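Local coordinates for protein PPR (PDB 1MZU) that probably works as a light-sensing histidine kinase, of which this chain is the N-terminal photoactive yellow protein domain carrying a 4'-hydroxycinnamic acid chromophore, at residues V33-V38 with R46-E51; D94-F99 with Q111-N116. All blocks are in the same frame, centred on the assembly; numbering follows the deposited sequence.

Contact 1: residues V33-V38 with R46-E51; sequences VGAIQV and RYNRTE. With HC4 (4'-hydroxycinnamic acid), chain D.
Ile36 and the ring of Tyr47 lie side by side, with Ile36 CG1 3.9 Å from Tyr47 CD1, while O4' of the 4'-hydroxycinnamic acid sits at the edge of the ring, near its plane. Over one face of the Arg46 guanidinium, toward its rim, comes Gln37 NE2, the amide and guanidinium planes turned 52° apart. The two side chains run alongside each other, pointing the same way, with Arg46 CG 3.5 Å from Gln37 NE2; a long chain with a charged end suits the exposed place of Arg46. These pairs belong to the antiparallel hairpin of strands 34-39 and 44-47 at one side of the PAS-fold sheet, closed here by the bond from Gln37 N to Arg46 O. Next comes helix 49-55, with Asn48 at its N-cap: Asn48 OD1 takes Ala35 N at 2.8 Å, from above the carbonyl plane, and weakly caps Glu51 N. Asn48 ND2 gives a weak bond to Val33 O and another bond to Phe28 O. Glu51 reaches the chromophore by a bend at chi2 (54°), which sets OE2 2.8 Å from O4' of the 4'-hydroxycinnamic acid, in a hydrogen bond. Tyr47 OH, also bonded to Ser55, grips the same O4' at 2.6 Å. Buried Glu51 OE1 has no polar partner; it rests 3.4 Å from Gly34 CA, where even a CB would probably be too close, which explains the glycine.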
ATOM      1  N   VAL A  33      -8.070   0.106  -9.238  1.00 43.46           N
ATOM      2  CA  VAL A  33      -7.421  -0.502  -8.073  1.00 41.33           C
ATOM      3  C   VAL A  33      -6.849   0.578  -7.145  1.00 39.70           C
ATOM      4  O   VAL A  33      -6.508   1.682  -7.597  1.00 37.21           O
ATOM      5  CB  VAL A  33      -6.239  -1.444  -8.515  1.00 43.73           C
ATOM      6  CG1 VAL A  33      -6.757  -2.608  -9.352  1.00 45.00           C
ATOM      7  CG2 VAL A  33      -5.170  -0.678  -9.311  1.00 45.31           C
ATOM      8  N   GLY A  34      -6.723   0.248  -5.857  1.00 37.37           N
ATOM      9  CA  GLY A  34      -6.132   1.175  -4.901  1.00 32.50           C
ATOM     10  C   GLY A  34      -4.624   1.206  -5.129  1.00 27.83           C
ATOM     11  O   GLY A  34      -4.059   0.178  -5.461  1.00 28.05           O
ATOM     12  N   ALA A  35      -3.986   2.368  -4.995  1.00 27.85           N
ATOM     13  CA  ALA A  35      -2.545   2.494  -5.228  1.00 29.43           C
ATOM     14  C   ALA A  35      -1.823   3.374  -4.207  1.00 30.79           C
ATOM     15  O   ALA A  35      -2.160   4.547  -4.034  1.00 33.17           O
ATOM     16  CB  ALA A  35      -2.298   3.009  -6.649  1.00 30.98           C
ATOM     17  N   ILE A  36      -0.835   2.789  -3.523  1.00 28.78           N
ATOM     18  CA  ILE A  36      -0.044   3.474  -2.491  1.00 27.06           C
ATOM     19  C   ILE A  36       1.455   3.369  -2.786  1.00 27.94           C
ATOM     20  O   ILE A  36       1.954   2.272  -3.041  1.00 31.66           O
ATOM     21  CB  ILE A  36      -0.265   2.845  -1.067  1.00 25.84           C
ATOM     22  CG1 ILE A  36      -1.753   2.785  -0.726  1.00 24.82           C
ATOM     23  CG2 ILE A  36       0.489   3.658   0.003  1.00 25.23           C
ATOM     24  CD1 ILE A  36      -2.158   1.647   0.182  1.00 31.61           C
ATOM     25  N   GLN A  37       2.163   4.500  -2.728  1.00 26.20           N
ATOM     26  CA  GLN A  37       3.614   4.529  -2.921  1.00 26.25           C
ATOM     27  C   GLN A  37       4.273   4.800  -1.593  1.00 27.23           C
ATOM     28  O   GLN A  37       3.943   5.768  -0.918  1.00 33.71           O
ATOM     29  CB  GLN A  37       4.053   5.603  -3.915  1.00 24.24           C
ATOM     30  CG  GLN A  37       5.520   5.520  -4.326  1.00 30.34           C
ATOM     31  CD  GLN A  37       5.925   6.636  -5.276  1.00 39.18           C
ATOM     32  OE1 GLN A  37       6.150   6.404  -6.460  1.00 43.51           O
ATOM     33  NE2 GLN A  37       6.023   7.851  -4.756  1.00 38.02           N
ATOM     34  N   VAL A  38       5.232   3.952  -1.248  1.00 29.43           N
ATOM     35  CA  VAL A  38       5.969   4.059  -0.002  1.00 29.84           C
ATOM     36  C   VAL A  38       7.463   4.021  -0.273  1.00 33.66           C
ATOM     37  O   VAL A  38       7.886   3.698  -1.380  1.00 31.77           O
ATOM     38  CB  VAL A  38       5.644   2.882   0.983  1.00 31.39           C
ATOM     39  CG1 VAL A  38       4.237   3.026   1.575  1.00 30.16           C
ATOM     40  CG2 VAL A  38       5.785   1.523   0.270  1.00 32.54           C
ATOM     41  N   ARG A  46       2.655   8.641  -1.983  1.00 34.13           N
ATOM     42  CA  ARG A  46       1.466   8.822  -2.825  1.00 34.35           C
ATOM     43  C   ARG A  46       0.348   7.938  -2.306  1.00 36.06           C
ATOM     44  O   ARG A  46       0.590   6.796  -1.907  1.00 33.76           O
ATOM     45  CB  ARG A  46       1.721   8.488  -4.305  1.00 38.74           C
ATOM     46  CG  ARG A  46       2.826   9.255  -5.025  1.00 37.27           C
ATOM     47  CD  ARG A  46       2.607  10.757  -5.090  1.00 43.32           C
ATOM     48  NE  ARG A  46       3.836  11.390  -5.561  1.00 48.75           N
ATOM     49  CZ  ARG A  46       4.723  12.020  -4.792  1.00 49.45           C
ATOM     50  NH1 ARG A  46       4.527  12.140  -3.486  1.00 50.05           N
ATOM     51  NH2 ARG A  46       5.857  12.457  -5.325  1.00 47.62           N
ATOM     52  N   TYR A  47      -0.881   8.449  -2.378  1.00 35.44           N
ATOM     53  CA  TYR A  47      -2.067   7.738  -1.892  1.00 38.57           C
ATOM     54  C   TYR A  47      -3.259   8.184  -2.751  1.00 41.89           C
ATOM     55  O   TYR A  47      -3.719   9.326  -2.607  1.00 42.93           O
ATOM     56  CB  TYR A  47      -2.289   8.126  -0.409  1.00 36.25           C
ATOM     57  CG  TYR A  47      -3.236   7.251   0.379  1.00 33.45           C
ATOM     58  CD1 TYR A  47      -2.771   6.093   1.030  1.00 34.48           C
ATOM     59  CD2 TYR A  47      -4.605   7.573   0.489  1.00 36.06           C
ATOM     60  CE1 TYR A  47      -3.662   5.263   1.781  1.00 34.93           C
ATOM     61  CE2 TYR A  47      -5.497   6.765   1.224  1.00 32.98           C
ATOM     62  CZ  TYR A  47      -5.023   5.614   1.862  1.00 36.76           C
ATOM     63  OH  TYR A  47      -5.924   4.816   2.524  1.00 36.54           O
ATOM     64  N   ASN A  48      -3.779   7.292  -3.604  1.00 45.02           N
ATOM     65  CA  ASN A  48      -4.913   7.638  -4.476  1.00 47.77           C
ATOM     66  C   ASN A  48      -6.317   7.645  -3.848  1.00 48.63           C
ATOM     67  O   ASN A  48      -6.496   7.182  -2.723  1.00 52.21           O
ATOM     68  CB  ASN A  48      -4.877   6.859  -5.820  1.00 49.77           C
ATOM     69  CG  ASN A  48      -5.380   5.419  -5.723  1.00 48.99           C
ATOM     70  OD1 ASN A  48      -5.355   4.798  -4.663  1.00 54.65           O
ATOM     71  ND2 ASN A  48      -5.827   4.881  -6.852  1.00 46.58           N
ATOM     72  N   ARG A  49      -7.290   8.168  -4.602  1.00 50.11           N
ATOM     73  CA  ARG A  49      -8.694   8.290  -4.190  1.00 47.89           C
ATOM     74  C   ARG A  49      -9.484   6.984  -4.128  1.00 48.78           C
ATOM     75  O   ARG A  49     -10.418   6.863  -3.323  1.00 46.87           O
ATOM     76  CB  ARG A  49      -9.417   9.290  -5.086  1.00 51.66           C
ATOM     77  N   THR A  50      -9.127   6.025  -4.986  1.00 47.63           N
ATOM     78  CA  THR A  50      -9.784   4.708  -5.026  1.00 47.53           C
ATOM     79  C   THR A  50      -9.514   3.977  -3.711  1.00 45.93           C
ATOM     80  O   THR A  50     -10.408   3.330  -3.166  1.00 43.46           O
ATOM     81  CB  THR A  50      -9.248   3.835  -6.181  1.00 48.01           C
ATOM     82  OG1 THR A  50      -9.207   4.608  -7.385  1.00 51.84           O
ATOM     83  CG2 THR A  50     -10.145   2.616  -6.407  1.00 49.77           C
ATOM     84  N   GLU A  51      -8.287   4.142  -3.201  1.00 44.73           N
ATOM     85  CA  GLU A  51      -7.855   3.548  -1.937  1.00 44.45           C
ATOM     86  C   GLU A  51      -8.508   4.267  -0.772  1.00 41.57           C
ATOM     87  O   GLU A  51      -8.852   3.641   0.224  1.00 41.21           O
ATOM     88  CB  GLU A  51      -6.318   3.588  -1.795  1.00 45.79           C
ATOM     89  CG  GLU A  51      -5.719   2.759  -0.614  1.00 42.96           C
ATOM     90  CD  GLU A  51      -6.135   1.278  -0.567  1.00 47.55           C
ATOM     91  OE1 GLU A  51      -6.555   0.706  -1.600  1.00 44.09           O
ATOM     92  OE2 GLU A  51      -6.033   0.680   0.524  1.00 41.66           O
TER
HETATM   93  C1  HC4 D 130      -5.104  -2.646   8.778  1.00 39.21           C
HETATM   94  O1  HC4 D 130      -4.815  -2.029   9.856  1.00 32.92           O
HETATM   95  C2  HC4 D 130      -5.426  -2.004   7.528  1.00 34.15           C
HETATM   96  C3  HC4 D 130      -5.599  -0.691   7.430  1.00 36.32           C
HETATM   97  C1' HC4 D 130      -5.633   0.052   6.203  1.00 34.98           C
HETATM   98  C2' HC4 D 130      -5.820   1.506   6.259  1.00 36.06           C
HETATM   99  C3' HC4 D 130      -5.766   2.268   5.070  1.00 35.68           C
HETATM  100  C4' HC4 D 130      -5.462   1.625   3.836  1.00 33.91           C
HETATM  101  C5' HC4 D 130      -5.277   0.220   3.786  1.00 33.12           C
HETATM  102  C6' HC4 D 130      -5.343  -0.530   4.960  1.00 31.66           C
HETATM  103  O4' HC4 D 130      -5.394   2.304   2.710  1.00 30.26           O

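Contact 2: residues D94-F99 with Q111-N116; sequences DARFDF and QIRMQN
Phe97 and Ile112 face each other as a hydrogen-bonded antiparallel pair, as do Ala95 and Met114. Two backbone bonds join each pair, the shorter ones running from Ile112 N to Phe97 O and from Met114 N to Ala95 O, both 2.8 Å. Between them Arg96 and Arg113 form a non-hydrogen-bonded pair, where Arg96 CA approaches Ile112 O at 3.3 Å in a CA-H...O contact.

The apolar contacts gather on the face bearing Phe97, Ile112 and Met114. Ile112 CB stands over the Phe97 ring, 4.1 Å from its centroid and 15° off the normal, a CH-pi contact that suits a branched side chain. Phe97 is placed for this by CG lying between its backbone N and carbonyl carbon (chi1 56°). Slim, flexible Met114 brings SD to the ring's edge, and Phe99 CB touches Ile112 CG1. This is the hairpin of strands 94-102 and 107-116, at the other margin of the PAS-fold sheet; helix 78-89 packs against this face, where Phe80 meets the rings of Phe97 and Phe99 edge-to-face.

Charged and polar groups take the other face. Asp94 OD2 lies 3.2 Å from Arg113 NH2, but well out of the guanidinium plane, so the salt bridge rests on charge alone, the planes nearly perpendicular (87°). The carboxylate may partly offset the repulsion where Arg96 NH1 comes to the edge of the Arg113 guanidinium, near its plane. Gln111, bent at chi2, runs beside Asp98 with the amide and carboxylate planes well turned apart; Gln111 NE2 is 2.7 Å from Asp98 OD1, at an angle too poor for a hydrogen bond. Asp98 OD2 has a long, weak ion pair with Arg109. An alanine in place of Gln111 lacks that amide, which would probably leave Asp98 OD1 without a polar neighbour there and the carboxylate freer to turn.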
ATOM      1  N   ASP A  94       8.414  -8.189  -5.300  1.00 33.59           N
ATOM      2  CA  ASP A  94       7.463  -8.772  -6.232  1.00 35.14           C
ATOM      3  C   ASP A  94       6.635  -9.811  -5.503  1.00 35.67           C
ATOM      4  O   ASP A  94       7.077 -10.954  -5.308  1.00 35.82           O
ATOM      5  CB  ASP A  94       8.168  -9.397  -7.432  1.00 39.83           C
ATOM      6  CG  ASP A  94       7.270  -9.466  -8.629  1.00 43.96           C
ATOM      7  OD1 ASP A  94       6.503 -10.446  -8.748  1.00 47.77           O
ATOM      8  OD2 ASP A  94       7.289  -8.501  -9.421  1.00 49.69           O
ATOM      9  N   ALA A  95       5.420  -9.416  -5.133  1.00 31.71           N
ATOM     10  CA  ALA A  95       4.533 -10.294  -4.388  1.00 32.42           C
ATOM     11  C   ALA A  95       3.089 -10.108  -4.800  1.00 34.69           C
ATOM     12  O   ALA A  95       2.668  -9.003  -5.155  1.00 32.27           O
ATOM     13  CB  ALA A  95       4.689 -10.048  -2.893  1.00 32.39           C
ATOM     14  N   ARG A  96       2.335 -11.202  -4.718  1.00 36.42           N
ATOM     15  CA  ARG A  96       0.915 -11.245  -5.048  1.00 38.87           C
ATOM     16  C   ARG A  96       0.318 -12.218  -4.038  1.00 40.37           C
ATOM     17  O   ARG A  96       0.788 -13.362  -3.919  1.00 40.36           O
ATOM     18  CB  ARG A  96       0.722 -11.750  -6.484  1.00 42.40           C
ATOM     19  CG  ARG A  96      -0.730 -11.749  -6.998  1.00 52.15           C
ATOM     20  CD  ARG A  96      -0.826 -11.997  -8.511  1.00 59.06           C
ATOM     21  NE  ARG A  96      -0.145 -13.221  -8.947  1.00 65.20           N
ATOM     22  CZ  ARG A  96       0.818 -13.268  -9.870  1.00 67.17           C
ATOM     23  NH1 ARG A  96       1.229 -12.161 -10.476  1.00 68.69           N
ATOM     24  NH2 ARG A  96       1.412 -14.422 -10.152  1.00 69.70           N
ATOM     25  N   PHE A  97      -0.666 -11.744  -3.267  1.00 37.25           N
ATOM     26  CA  PHE A  97      -1.321 -12.569  -2.239  1.00 34.05           C
ATOM     27  C   PHE A  97      -2.690 -12.034  -1.844  1.00 37.00           C
ATOM     28  O   PHE A  97      -2.965 -10.849  -2.012  1.00 36.61           O
ATOM     29  CB  PHE A  97      -0.431 -12.705  -0.974  1.00 33.44           C
ATOM     30  CG  PHE A  97      -0.016 -11.380  -0.356  1.00 35.60           C
ATOM     31  CD1 PHE A  97       1.077 -10.656  -0.880  1.00 35.78           C
ATOM     32  CD2 PHE A  97      -0.698 -10.861   0.764  1.00 32.94           C
ATOM     33  CE1 PHE A  97       1.492  -9.433  -0.299  1.00 38.44           C
ATOM     34  CE2 PHE A  97      -0.297  -9.641   1.357  1.00 35.55           C
ATOM     35  CZ  PHE A  97       0.803  -8.927   0.825  1.00 37.16           C
ATOM     36  N   ASP A  98      -3.528 -12.918  -1.300  1.00 38.25           N
ATOM     37  CA  ASP A  98      -4.867 -12.548  -0.839  1.00 42.28           C
ATOM     38  C   ASP A  98      -4.763 -12.054   0.606  1.00 40.79           C
ATOM     39  O   ASP A  98      -3.923 -12.532   1.373  1.00 39.51           O
ATOM     40  CB  ASP A  98      -5.842 -13.734  -0.947  1.00 46.38           C
ATOM     41  CG  ASP A  98      -6.189 -14.092  -2.401  1.00 50.01           C
ATOM     42  OD1 ASP A  98      -5.898 -13.288  -3.319  1.00 50.97           O
ATOM     43  OD2 ASP A  98      -6.751 -15.187  -2.636  1.00 54.06           O
ATOM     44  N   PHE A  99      -5.585 -11.070   0.957  1.00 39.94           N
ATOM     45  CA  PHE A  99      -5.569 -10.472   2.291  1.00 40.23           C
ATOM     46  C   PHE A  99      -6.944  -9.939   2.665  1.00 40.00           C
ATOM     47  O   PHE A  99      -7.806  -9.758   1.807  1.00 37.25           O
ATOM     48  CB  PHE A  99      -4.552  -9.313   2.318  1.00 39.75           C
ATOM     49  CG  PHE A  99      -3.933  -9.079   3.665  1.00 36.32           C
ATOM     50  CD1 PHE A  99      -2.982  -9.978   4.166  1.00 33.67           C
ATOM     51  CD2 PHE A  99      -4.330  -7.986   4.462  1.00 36.39           C
ATOM     52  CE1 PHE A  99      -2.431  -9.801   5.449  1.00 38.29           C
ATOM     53  CE2 PHE A  99      -3.791  -7.791   5.752  1.00 33.11           C
ATOM     54  CZ  PHE A  99      -2.838  -8.701   6.250  1.00 36.74           C
ATOM     55  N   GLN A 111      -7.033  -8.442  -2.826  1.00 42.36           N
ATOM     56  CA  GLN A 111      -5.911  -9.139  -3.462  1.00 42.83           C
ATOM     57  C   GLN A 111      -4.854  -8.027  -3.499  1.00 40.05           C
ATOM     58  O   GLN A 111      -5.153  -6.892  -3.881  1.00 36.27           O
ATOM     59  CB  GLN A 111      -6.226  -9.586  -4.896  1.00 47.57           C
ATOM     60  CG  GLN A 111      -7.661 -10.050  -5.205  1.00 56.90           C
ATOM     61  CD  GLN A 111      -7.991 -11.451  -4.730  1.00 63.24           C
ATOM     62  OE1 GLN A 111      -8.765 -11.635  -3.780  1.00 65.21           O
ATOM     63  NE2 GLN A 111      -7.440 -12.457  -5.416  1.00 66.14           N
ATOM     64  N   ILE A 112      -3.638  -8.336  -3.058  1.00 35.26           N
ATOM     65  CA  ILE A 112      -2.557  -7.346  -3.001  1.00 36.66           C
ATOM     66  C   ILE A 112      -1.477  -7.692  -4.016  1.00 35.44           C
ATOM     67  O   ILE A 112      -1.142  -8.855  -4.193  1.00 35.20           O
ATOM     68  CB  ILE A 112      -1.917  -7.300  -1.558  1.00 35.77           C
ATOM     69  CG1 ILE A 112      -2.971  -6.982  -0.486  1.00 34.77           C
ATOM     70  CG2 ILE A 112      -0.726  -6.333  -1.487  1.00 31.20           C
ATOM     71  CD1 ILE A 112      -3.630  -5.615  -0.578  1.00 32.27           C
ATOM     72  N   ARG A 113      -0.934  -6.663  -4.659  1.00 36.95           N
ATOM     73  CA  ARG A 113       0.152  -6.788  -5.627  1.00 38.40           C
ATOM     74  C   ARG A 113       1.194  -5.754  -5.209  1.00 36.23           C
ATOM     75  O   ARG A 113       0.909  -4.555  -5.200  1.00 39.48           O
ATOM     76  CB  ARG A 113      -0.343  -6.524  -7.062  1.00 41.84           C
ATOM     77  CG  ARG A 113       0.752  -6.484  -8.160  1.00 51.35           C
ATOM     78  CD  ARG A 113       1.448  -7.831  -8.384  1.00 58.26           C
ATOM     79  NE  ARG A 113       2.637  -7.683  -9.228  1.00 65.15           N
ATOM     80  CZ  ARG A 113       3.279  -8.679  -9.837  1.00 65.98           C
ATOM     81  NH1 ARG A 113       2.866  -9.935  -9.714  1.00 67.35           N
ATOM     82  NH2 ARG A 113       4.330  -8.412 -10.600  1.00 67.83           N
ATOM     83  N   MET A 114       2.380  -6.232  -4.843  1.00 32.17           N
ATOM     84  CA  MET A 114       3.497  -5.377  -4.410  1.00 37.05           C
ATOM     85  C   MET A 114       4.634  -5.432  -5.420  1.00 36.14           C
ATOM     86  O   MET A 114       4.984  -6.516  -5.882  1.00 37.31           O
ATOM     87  CB  MET A 114       4.051  -5.853  -3.064  1.00 38.44           C
ATOM     88  CG  MET A 114       3.170  -5.628  -1.865  1.00 39.18           C
ATOM     89  SD  MET A 114       4.066  -5.927  -0.339  1.00 40.49           S
ATOM     90  CE  MET A 114       3.951  -4.386   0.329  1.00 37.28           C
ATOM     91  N   GLN A 115       5.212  -4.274  -5.742  1.00 36.88           N
ATOM     92  CA  GLN A 115       6.327  -4.169  -6.697  1.00 43.07           C
ATOM     93  C   GLN A 115       7.123  -2.865  -6.613  1.00 45.53           C
ATOM     94  O   GLN A 115       6.681  -1.908  -5.979  1.00 47.01           O
ATOM     95  CB  GLN A 115       5.871  -4.418  -8.153  1.00 45.96           C
ATOM     96  CG  GLN A 115       4.724  -3.543  -8.659  1.00 49.77           C
ATOM     97  CD  GLN A 115       4.384  -3.847 -10.106  1.00 51.53           C
ATOM     98  OE1 GLN A 115       3.515  -4.675 -10.395  1.00 51.36           O
ATOM     99  NE2 GLN A 115       5.070  -3.178 -11.025  1.00 53.54           N
ATOM    100  N   ASN A 116       8.297  -2.850  -7.262  1.00 47.06           N
ATOM    101  CA  ASN A 116       9.204  -1.683  -7.330  1.00 46.14           C
ATOM    102  C   ASN A 116       8.685  -0.580  -8.251  1.00 47.08           C
ATOM    103  O   ASN A 116       7.852  -0.830  -9.125  1.00 44.64           O
ATOM    104  CB  ASN A 116      10.577  -2.099  -7.882  1.00 45.59           C
ATOM    105  CG  ASN A 116      11.406  -2.868  -6.887  1.00 44.31           C
ATOM    106  OD1 ASN A 116      10.936  -3.818  -6.282  1.00 50.42           O
ATOM    107  ND2 ASN A 116      12.661  -2.487  -6.744  1.00 47.58           N
TER

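Contacts 1 and 2 involve the hairpins at the two margins of one five-stranded antiparallel sheet, their centres 14 Å apart and not touching; strand 122-128 runs between them, bonding to 34-39 on one side and 107-116 on the other. Contact 1 is largely buried and turns from strand into helix; beside an apolar Ile36-Tyr47 pair it holds a helix cap and two residues hydrogen-bonded to the chromophore. Contact 2 is partly buried and stays strand against strand. Its two faces differ, aromatic and aliphatic groups meeting helix 78-89 while carboxylates, guanidinium groups and an amide occupy the more exposed face. Only contact 1 binds the chromophore directly, although the Phe99 side chain of contact 2 comes within about 6 Å.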